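Local coordinates for protein putative isochorismatase (Burkholderia xenovorans, PDB 3OQP) that probably acts as a hydrolase of the isochorismatase family, related to nicotinamidases, at residues R39-A44 with H75-E80; A130-L135 with S171-V176; V137-D142 with V164-L169. All blocks are in the same frame, centred on the assembly; numbering follows the deposited sequence.

Strand 7-12 leads into helix 30-47, which carries Arg39-Ala44, and interaction 1 closes the first loop when the short helix 76-79 packs against it; strand 51-56 lies inside the loop. Interaction 1 is complete before interaction 2 opens at the end of helix 124-132, with about 24 Å between their centres, on opposite sides of the centre of the chain. Interaction 2 closes on the end of helix 158-173. Nested inside its loop, interaction 3 pairs strand 136-140 with the same helix. These two contacts touch through the adjacent parallel strands 136-140 and 175-177, and both reach the second subunit, whereas that subunit does not touch the segments of interaction 1.

Interaction 1: R39-A44 with H75-E80; sequences RAMDAA and HPVVSE
Helix 30-47, represented by Arg39-Ala44, and the single turn of helix 76-79 approach most closely at Met41 and Val78, whose CA atoms are 8.5 Å apart. At that spacing one long side chain bridges much of the gap, and that side chain is Met41, deposited as selenomethionine. Its CB heads toward His75-Glu80. CG stands anti to the carbonyl carbon (chi1 -70°) and the next bond is extended, so SE is carried out to the short helix, before a bend at chi3 brings CE up to Val78. SE comes 4.2 Å from Val77 O, and CE lies 4.4 Å from Val78 CA. Val77 and Val78 are each deposited in two conformers, so the approach of their methyls to SE, at the limit of contact in the copies described here, is only tentative. Helix 30-47 belongs to a beta-alpha-beta crossover between the neighbouring parallel strands 7-12 and 51-56 of the alpha/beta fold; Met41 also packs on Leu9, Val11, Val51 and Ile53 of these strands. The short helix starts at His75, its N-cap, where ND1 accepts a nearly straight bond from Val77 N (3.0 Å, N-H...N angle 176°), with the donor tilted 20° from the imidazole plane. His75 O takes two further amides, Val78 N and Ser79 N. Arg81 adds a polar tie beside the apolar one: its NE forms a salt bridge with Asp42 OD1, while its NH1 donates to Val77 O.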
loop_
_atom_site.group_PDB
_atom_site.type_symbol
_atom_site.label_atom_id
_atom_site.label_comp_id
_atom_site.label_asym_id
_atom_site.label_seq_id
_atom_site.Cartn_x
_atom_site.Cartn_y
_atom_site.Cartn_z
ATOM N N ARG A 39 -12.720 -4.769 -21.825
ATOM C CA ARG A 39 -14.139 -5.067 -21.517
ATOM C C ARG A 39 -14.665 -4.074 -20.506
ATOM O O ARG A 39 -15.756 -3.563 -20.672
ATOM C CB ARG A 39 -14.337 -6.479 -20.996
ATOM C CG ARG A 39 -14.137 -7.586 -21.991
ATOM C CD ARG A 39 -14.786 -8.900 -21.539
ATOM N NE ARG A 39 -14.243 -9.350 -20.337
ATOM C CZ ARG A 39 -14.937 -9.742 -19.263
ATOM N NH1 ARG A 39 -16.247 -9.694 -19.168
ATOM N NH2 ARG A 39 -14.243 -10.179 -18.270
ATOM N N ALA A 40 -13.876 -3.790 -19.477
ATOM C CA ALA A 40 -14.322 -2.844 -18.462
ATOM C C ALA A 40 -14.549 -1.434 -19.045
ATOM O O ALA A 40 -15.571 -0.820 -18.762
ATOM C CB ALA A 40 -13.303 -2.757 -17.308
HETATM N N MSE A 41 -13.646 -1.016 -19.932
HETATM C CA MSE A 41 -13.787 0.279 -20.600
HETATM C C MSE A 41 -15.029 0.295 -21.501
HETATM O O MSE A 41 -15.790 1.249 -21.489
HETATM C CB MSE A 41 -12.554 0.593 -21.455
HETATM C CG MSE A 41 -11.299 0.894 -20.574
HETATM SE SE MSE A 41 -9.784 1.214 -21.573
HETATM C CE MSE A 41 -10.223 2.782 -22.233
ATOM N N ASP A 42 -15.273 -0.783 -22.250
ATOM C CA ASP A 42 -16.420 -0.831 -23.144
ATOM C C ASP A 42 -17.707 -0.863 -22.361
ATOM O O ASP A 42 -18.700 -0.244 -22.740
ATOM C CB ASP A 42 -16.313 -2.037 -24.061
ATOM C CG ASP A 42 -15.231 -1.900 -25.086
ATOM O OD1 ASP A 42 -14.730 -0.774 -25.340
ATOM O OD2 ASP A 42 -14.790 -2.937 -25.684
ATOM N N ALA A 43 -17.714 -1.626 -21.272
ATOM C CA ALA A 43 -18.878 -1.699 -20.411
ATOM C C ALA A 43 -19.142 -0.353 -19.765
ATOM O O ALA A 43 -20.309 0.081 -19.680
ATOM C CB ALA A 43 -18.684 -2.780 -19.356
ATOM N N ALA A 44 -18.085 0.300 -19.288
ATOM C CA ALA A 44 -18.227 1.628 -18.649
ATOM C C ALA A 44 -18.849 2.608 -19.629
ATOM O O ALA A 44 -19.763 3.358 -19.270
ATOM C CB ALA A 44 -16.857 2.137 -18.201
ATOM N N HIS A 75 -0.971 1.645 -24.436
ATOM C CA HIS A 75 -1.191 0.435 -25.224
ATOM C C HIS A 75 -2.389 0.644 -26.130
ATOM O O HIS A 75 -3.313 1.345 -25.759
ATOM C CB HIS A 75 -1.419 -0.739 -24.324
ATOM C CG HIS A 75 -1.475 -2.042 -25.031
ATOM N ND1 HIS A 75 -2.640 -2.531 -25.584
ATOM C CD2 HIS A 75 -0.509 -2.950 -25.294
ATOM C CE1 HIS A 75 -2.393 -3.725 -26.108
ATOM N NE2 HIS A 75 -1.099 -3.979 -25.992
ATOM N N PRO A 76 -2.391 0.053 -27.340
ATOM C CA PRO A 76 -3.574 0.134 -28.187
ATOM C C PRO A 76 -4.958 -0.151 -27.567
ATOM O O PRO A 76 -5.933 0.435 -27.992
ATOM C CB PRO A 76 -3.261 -0.900 -29.296
ATOM C CG PRO A 76 -1.787 -0.819 -29.434
ATOM C CD PRO A 76 -1.286 -0.664 -28.018
ATOM N N VAL A 77 -5.049 -0.960 -26.511
ATOM C CA VAL A 77 -6.331 -1.153 -25.813
ATOM C C VAL A 77 -6.923 0.157 -25.293
ATOM O O VAL A 77 -8.134 0.376 -25.319
ATOM C CB VAL A 77 -6.224 -2.162 -24.609
ATOM C CG1 VAL A 77 -7.326 -1.929 -23.611
ATOM C CG2 VAL A 77 -6.287 -3.580 -25.087
ATOM N N VAL A 78 -6.046 1.012 -24.777
ATOM C CA VAL A 78 -6.447 2.342 -24.357
ATOM C C VAL A 78 -6.545 3.272 -25.525
ATOM O O VAL A 78 -7.562 3.917 -25.720
ATOM C CB VAL A 78 -5.435 2.960 -23.352
ATOM C CG1 VAL A 78 -5.782 4.436 -23.105
ATOM C CG2 VAL A 78 -5.464 2.155 -22.082
ATOM N N SER A 79 -5.495 3.305 -26.334
ATOM C CA SER A 79 -5.372 4.411 -27.288
ATOM C C SER A 79 -6.445 4.365 -28.369
ATOM O O SER A 79 -6.781 5.414 -28.957
ATOM C CB SER A 79 -3.977 4.460 -27.885
ATOM O OG SER A 79 -3.759 3.389 -28.772
ATOM N N GLU A 80 -6.978 3.187 -28.666
ATOM C CA GLU A 80 -8.014 3.113 -29.681
ATOM C C GLU A 80 -9.430 3.239 -29.125
ATOM O O GLU A 80 -10.410 3.068 -29.865
ATOM C CB GLU A 80 -7.831 1.874 -30.508
ATOM C CG GLU A 80 -6.437 1.809 -31.149
ATOM C CD GLU A 80 -6.078 3.041 -31.970
ATOM O OE1 GLU A 80 -6.874 3.371 -32.884
ATOM O OE2 GLU A 80 -5.016 3.676 -31.685
#

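Interaction 2: A130-L135 with S171-V176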
loop_
_atom_site.group_PDB
_atom_site.type_symbol
_atom_site.label_atom_id
_atom_site.label_comp_id
_atom_site.label_asym_id
_atom_site.label_seq_id
_atom_site.Cartn_x
_atom_site.Cartn_y
_atom_site.Cartn_z
ATOM N N ALA A 130 -7.262 7.391 -2.219
ATOM C CA ALA A 130 -8.726 7.407 -2.354
ATOM C C ALA A 130 -9.462 7.059 -1.078
ATOM O O ALA A 130 -10.381 7.783 -0.669
ATOM C CB ALA A 130 -9.199 6.469 -3.500
ATOM N N VAL A 131 -9.045 5.956 -0.453
ATOM C CA VAL A 131 -9.699 5.501 0.793
ATOM C C VAL A 131 -9.612 6.580 1.886
ATOM O O VAL A 131 -10.589 6.860 2.567
ATOM C CB VAL A 131 -9.085 4.154 1.301
ATOM C CG1 VAL A 131 -9.544 3.838 2.764
ATOM C CG2 VAL A 131 -9.403 3.072 0.286
ATOM N N HIS A 132 -8.433 7.159 2.061
ATOM C CA HIS A 132 -8.248 8.125 3.144
ATOM C C HIS A 132 -8.863 9.483 2.820
ATOM O O HIS A 132 -8.992 10.324 3.727
ATOM C CB HIS A 132 -6.764 8.247 3.495
ATOM C CG HIS A 132 -6.238 7.066 4.211
ATOM N ND1 HIS A 132 -5.699 5.976 3.564
ATOM C CD2 HIS A 132 -6.173 6.802 5.535
ATOM C CE1 HIS A 132 -5.349 5.090 4.469
ATOM N NE2 HIS A 132 -5.603 5.575 5.669
ATOM N N SER A 133 -9.323 9.672 1.591
ATOM C CA SER A 133 -10.107 10.848 1.167
ATOM C C SER A 133 -11.624 10.625 1.327
ATOM O O SER A 133 -12.412 11.528 1.121
ATOM C CB SER A 133 -9.820 11.253 -0.276
ATOM O OG SER A 133 -10.573 10.505 -1.237
ATOM N N GLY A 134 -12.027 9.423 1.672
ATOM C CA GLY A 134 -13.441 9.130 1.797
ATOM C C GLY A 134 -14.150 8.471 0.627
ATOM O O GLY A 134 -15.364 8.296 0.663
ATOM N N LEU A 135 -13.417 8.113 -0.402
ATOM C CA LEU A 135 -14.029 7.383 -1.527
ATOM C C LEU A 135 -14.094 5.900 -1.198
ATOM O O LEU A 135 -13.184 5.363 -0.545
ATOM C CB LEU A 135 -13.185 7.565 -2.782
ATOM C CG LEU A 135 -13.183 8.931 -3.438
ATOM C CD1 LEU A 135 -12.094 9.001 -4.506
ATOM C CD2 LEU A 135 -14.575 9.086 -4.057
ATOM N N SER A 171 -9.423 -7.009 2.559
ATOM C CA SER A 171 -9.571 -6.961 4.032
ATOM C C SER A 171 -9.931 -5.584 4.552
ATOM O O SER A 171 -10.404 -5.521 5.706
ATOM C CB SER A 171 -8.310 -7.398 4.763
ATOM O OG SER A 171 -7.285 -6.396 4.633
ATOM N N ARG A 172 -9.702 -4.515 3.805
ATOM C CA ARG A 172 -9.847 -3.203 4.369
ATOM C C ARG A 172 -10.050 -2.070 3.373
ATOM O O ARG A 172 -10.749 -1.112 3.706
ATOM C CB ARG A 172 -8.589 -2.923 5.218
ATOM C CG ARG A 172 -8.515 -1.512 5.804
ATOM C CD ARG A 172 -9.636 -1.350 6.858
ATOM N NE ARG A 172 -9.741 0.013 7.425
ATOM C CZ ARG A 172 -10.365 1.046 6.853
ATOM N NH1 ARG A 172 -10.897 0.972 5.627
ATOM N NH2 ARG A 172 -10.455 2.203 7.492
ATOM N N PHE A 173 -9.396 -2.123 2.204
ATOM C CA PHE A 173 -9.301 -0.950 1.378
ATOM C C PHE A 173 -10.263 -0.883 0.189
ATOM O O PHE A 173 -10.592 0.209 -0.260
ATOM C CB PHE A 173 -7.861 -0.802 0.851
ATOM C CG PHE A 173 -6.840 -0.624 1.942
ATOM C CD1 PHE A 173 -6.600 0.617 2.427
ATOM C CD2 PHE A 173 -6.198 -1.697 2.560
ATOM C CE1 PHE A 173 -5.712 0.816 3.471
ATOM C CE2 PHE A 173 -5.308 -1.510 3.567
ATOM C CZ PHE A 173 -5.068 -0.247 4.031
ATOM N N ALA A 174 -10.693 -1.997 -0.353
ATOM C CA ALA A 174 -11.427 -2.015 -1.603
ATOM C C ALA A 174 -12.305 -3.233 -1.653
ATOM O O ALA A 174 -12.053 -4.255 -0.947
ATOM C CB ALA A 174 -10.440 -2.060 -2.794
ATOM N N ALA A 175 -13.354 -3.178 -2.476
ATOM C CA ALA A 175 -14.066 -4.363 -2.900
ATOM C C ALA A 175 -13.332 -4.919 -4.096
ATOM O O ALA A 175 -13.272 -4.284 -5.158
ATOM C CB ALA A 175 -15.488 -4.037 -3.293
ATOM N N VAL A 176 -12.795 -6.133 -3.878
ATOM C CA VAL A 176 -12.012 -6.863 -4.888
ATOM C C VAL A 176 -12.931 -7.789 -5.647
ATOM O O VAL A 176 -13.667 -8.576 -5.025
ATOM C CB VAL A 176 -10.859 -7.610 -4.250
ATOM C CG1 VAL A 176 -10.064 -8.464 -5.295
ATOM C CG2 VAL A 176 -9.915 -6.666 -3.468
#
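Ala130 O accepts from three donors at the end of helix 124-132: Leu135 N and Ser133 N each reach it at 3.1 Å, and Ser133 OG, in the conformer described, at 2.8 Å. The bonds from Leu135 N to Ala130 O and from Gly134 N to Val131 O are the pair of a Schellman motif, completed by Gly134 at a positive phi of 97°, and it ends the helix just ahead of strand 136-140. Val131, in this last turn, faces the end of helix 158-173. Its CG2, anti to the carbonyl carbon, presses on the backbone of Phe173, a tight 3.1 Å from Phe173 O. The same methyl lies near the plane of the Phe173 ring, at its edge, and 4.2 Å from Phe173 CB, while CG1 lies 4.3 Å from Arg172 NH1, approaching the guanidinium obliquely. A face of the Phe173 ring is covered from within its own segment by Arg172 CG, centred 3.9 Å above the plane. At the rim of that ring, Phe173 CE1 meets His132 CE1 at 4.4 Å. The contact thus joins two helix ends that flank the sheet and brings them to the subunit boundary. There Arg172 and Phe173 pack on Asn121 of the second subunit, the neighbour in sequence of Cys122, which is oxidised to sulfinoalanine in this crystal; His132 packs edge-to-face on His129 of that subunit. The imidazole of His132 has its ND1 bonded to Asn128 O and its NE2 to Ser93 N of the second subunit, a pattern consistent with a neutral ring protonated at ND1. Its meeting with Phe173 would then be mainly a matter of van der Waals packing.

Interaction 3: V137-D142 with V164-L169; sequences VEFLHD and VFSVVL
Phe139 CB leaves strand 136-140 toward helix 158-173, and CG, anti to the backbone N (chi1 176°), continues straight out to meet Leu169 CD1 at 3.7 Å. Beyond it the ring spreads beneath that methyl: CD2 is also 3.7 Å from Leu169 CD1, CD1 is 3.9 Å away and CZ, at the tip, 4.2 Å, with CE1 and CE2 under the methyl at distances between these last two. The near-equal distances reflect a well-centred CH-pi contact, with Leu169 CD1 3.7 Å from the ring centroid and only 11° off the ring normal. The leucine arrives at about a right angle to the phenylalanine, one branch laid over the face. CE2 has a second neighbour, Ser166 OG, 3.8 Å away at the ring edge. This hydroxyl also lies 4.2 Å from His141 CB, where the chain turns out of the strand; the nearest CA pair of the two segments is here, His141 CA to Ser166 CA being 6.7 Å. In the alpha/beta layering of the isochorismatase fold, the contact seats helix 158-173 against a strand held on its flanks by 111-115 and 175-177. Val176 of the last of these touches Phe139, His141 and Leu169. The helix also reaches the dimer interface, where Phe165 stacks on Phe165 of the second subunit, and a tetraethylene glycol, probably from the crystallisation liquor, lies near the Leu169 side chain. One polar atom in this buried, largely apolar contact is accounted for: Ser166 OG bonds back to His162 O in the preceding turn. With its proton directed there, the oxygen may be weakly attracted to the slightly positive ring edge, probably a minor addition to the favourable CH-pi contact over the face.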
loop_
_atom_site.group_PDB
_atom_site.type_symbol
_atom_site.label_atom_id
_atom_site.label_comp_id
_atom_site.label_asym_id
_atom_site.label_seq_id
_atom_site.Cartn_x
_atom_site.Cartn_y
_atom_site.Cartn_z
ATOM N N VAL A 137 -13.684 2.231 -2.860
ATOM C CA VAL A 137 -12.799 1.807 -3.917
ATOM C C VAL A 137 -13.148 0.375 -4.297
ATOM O O VAL A 137 -13.520 -0.453 -3.429
ATOM C CB VAL A 137 -11.329 1.839 -3.480
ATOM C CG1 VAL A 137 -10.400 1.280 -4.612
ATOM C CG2 VAL A 137 -10.934 3.260 -3.104
ATOM N N GLU A 138 -13.095 0.070 -5.579
ATOM C CA GLU A 138 -13.210 -1.275 -6.118
ATOM C C GLU A 138 -11.910 -1.577 -6.868
ATOM O O GLU A 138 -11.263 -0.681 -7.453
ATOM C CB GLU A 138 -14.411 -1.356 -7.064
ATOM C CG GLU A 138 -15.716 -1.061 -6.324
ATOM C CD GLU A 138 -16.924 -0.919 -7.202
ATOM O OE1 GLU A 138 -16.794 -0.461 -8.353
ATOM O OE2 GLU A 138 -18.037 -1.218 -6.698
ATOM N N PHE A 139 -11.503 -2.852 -6.852
ATOM C CA PHE A 139 -10.244 -3.299 -7.511
ATOM C C PHE A 139 -10.555 -4.540 -8.311
ATOM O O PHE A 139 -11.059 -5.535 -7.732
ATOM C CB PHE A 139 -9.190 -3.592 -6.438
ATOM C CG PHE A 139 -7.893 -4.149 -6.950
ATOM C CD1 PHE A 139 -6.937 -3.335 -7.504
ATOM C CD2 PHE A 139 -7.620 -5.499 -6.846
ATOM C CE1 PHE A 139 -5.763 -3.886 -7.928
ATOM C CE2 PHE A 139 -6.381 -5.995 -7.311
ATOM C CZ PHE A 139 -5.499 -5.196 -7.871
ATOM N N LEU A 140 -10.337 -4.477 -9.626
ATOM C CA LEU A 140 -10.629 -5.569 -10.514
ATOM C C LEU A 140 -9.394 -6.481 -10.622
ATOM O O LEU A 140 -8.411 -6.139 -11.312
ATOM C CB LEU A 140 -11.133 -5.075 -11.872
ATOM C CG LEU A 140 -12.346 -4.150 -11.754
ATOM C CD1 LEU A 140 -12.950 -3.837 -13.133
ATOM C CD2 LEU A 140 -13.407 -4.625 -10.738
ATOM N N HIS A 141 -9.443 -7.635 -9.926
ATOM C CA HIS A 141 -8.240 -8.444 -9.715
ATOM C C HIS A 141 -7.739 -9.063 -11.040
ATOM O O HIS A 141 -6.613 -9.548 -11.104
ATOM C CB HIS A 141 -8.435 -9.493 -8.647
ATOM C CG HIS A 141 -9.471 -10.486 -8.994
ATOM N ND1 HIS A 141 -9.279 -11.408 -9.985
ATOM C CD2 HIS A 141 -10.704 -10.671 -8.500
ATOM C CE1 HIS A 141 -10.345 -12.201 -10.003
ATOM N NE2 HIS A 141 -11.242 -11.738 -9.157
ATOM N N ASP A 142 -8.584 -9.111 -12.051
ATOM C CA ASP A 142 -8.258 -9.740 -13.334
ATOM C C ASP A 142 -7.997 -8.707 -14.433
ATOM O O ASP A 142 -7.795 -9.073 -15.600
ATOM C CB ASP A 142 -9.339 -10.757 -13.678
ATOM C CG ASP A 142 -10.700 -10.129 -13.881
ATOM O OD1 ASP A 142 -10.835 -8.922 -13.810
ATOM O OD2 ASP A 142 -11.649 -10.942 -14.052
ATOM N N VAL A 164 -1.164 -11.305 -2.484
ATOM C CA VAL A 164 -1.049 -10.599 -1.219
ATOM C C VAL A 164 -1.826 -9.289 -1.280
ATOM O O VAL A 164 -2.576 -8.966 -0.413
ATOM C CB VAL A 164 0.402 -10.440 -0.758
ATOM C CG1 VAL A 164 0.513 -9.288 0.252
ATOM C CG2 VAL A 164 0.926 -11.748 -0.151
ATOM N N PHE A 165 -1.557 -8.476 -2.304
ATOM C CA PHE A 165 -2.221 -7.197 -2.405
ATOM C C PHE A 165 -3.722 -7.365 -2.588
ATOM O O PHE A 165 -4.500 -6.633 -1.969
ATOM C CB PHE A 165 -1.573 -6.278 -3.482
ATOM C CG PHE A 165 -0.442 -5.455 -2.951
ATOM C CD1 PHE A 165 0.800 -6.000 -2.750
ATOM C CD2 PHE A 165 -0.668 -4.113 -2.633
ATOM C CE1 PHE A 165 1.814 -5.262 -2.237
ATOM C CE2 PHE A 165 0.362 -3.367 -2.146
ATOM C CZ PHE A 165 1.587 -3.943 -1.936
ATOM N N SER A 166 -4.170 -8.352 -3.363
ATOM C CA SER A 166 -5.586 -8.571 -3.556
ATOM C C SER A 166 -6.276 -8.913 -2.232
ATOM O O SER A 166 -7.326 -8.391 -1.931
ATOM C CB SER A 166 -5.823 -9.725 -4.541
ATOM O OG SER A 166 -5.355 -9.397 -5.840
ATOM N N VAL A 167 -5.639 -9.794 -1.460
ATOM C CA VAL A 167 -6.188 -10.189 -0.166
ATOM C C VAL A 167 -6.195 -9.064 0.889
ATOM O O VAL A 167 -7.162 -8.784 1.568
ATOM C CB VAL A 167 -5.458 -11.472 0.333
ATOM C CG1 VAL A 167 -5.868 -11.800 1.724
ATOM C CG2 VAL A 167 -5.716 -12.657 -0.670
ATOM N N VAL A 168 -5.086 -8.309 0.909
ATOM C CA VAL A 168 -5.007 -7.159 1.800
ATOM C C VAL A 168 -6.007 -6.086 1.392
ATOM O O VAL A 168 -6.704 -5.520 2.224
ATOM C CB VAL A 168 -3.586 -6.611 1.867
ATOM C CG1 VAL A 168 -3.506 -5.252 2.603
ATOM C CG2 VAL A 168 -2.655 -7.587 2.582
ATOM N N LEU A 169 -6.139 -5.861 0.109
ATOM C CA LEU A 169 -7.118 -4.858 -0.338
ATOM C C LEU A 169 -8.515 -5.267 0.120
ATOM O O LEU A 169 -9.289 -4.454 0.627
ATOM C CB LEU A 169 -7.083 -4.695 -1.824
ATOM C CG LEU A 169 -5.888 -3.882 -2.339
ATOM C CD1 LEU A 169 -5.863 -4.050 -3.869
ATOM C CD2 LEU A 169 -5.901 -2.416 -1.963
#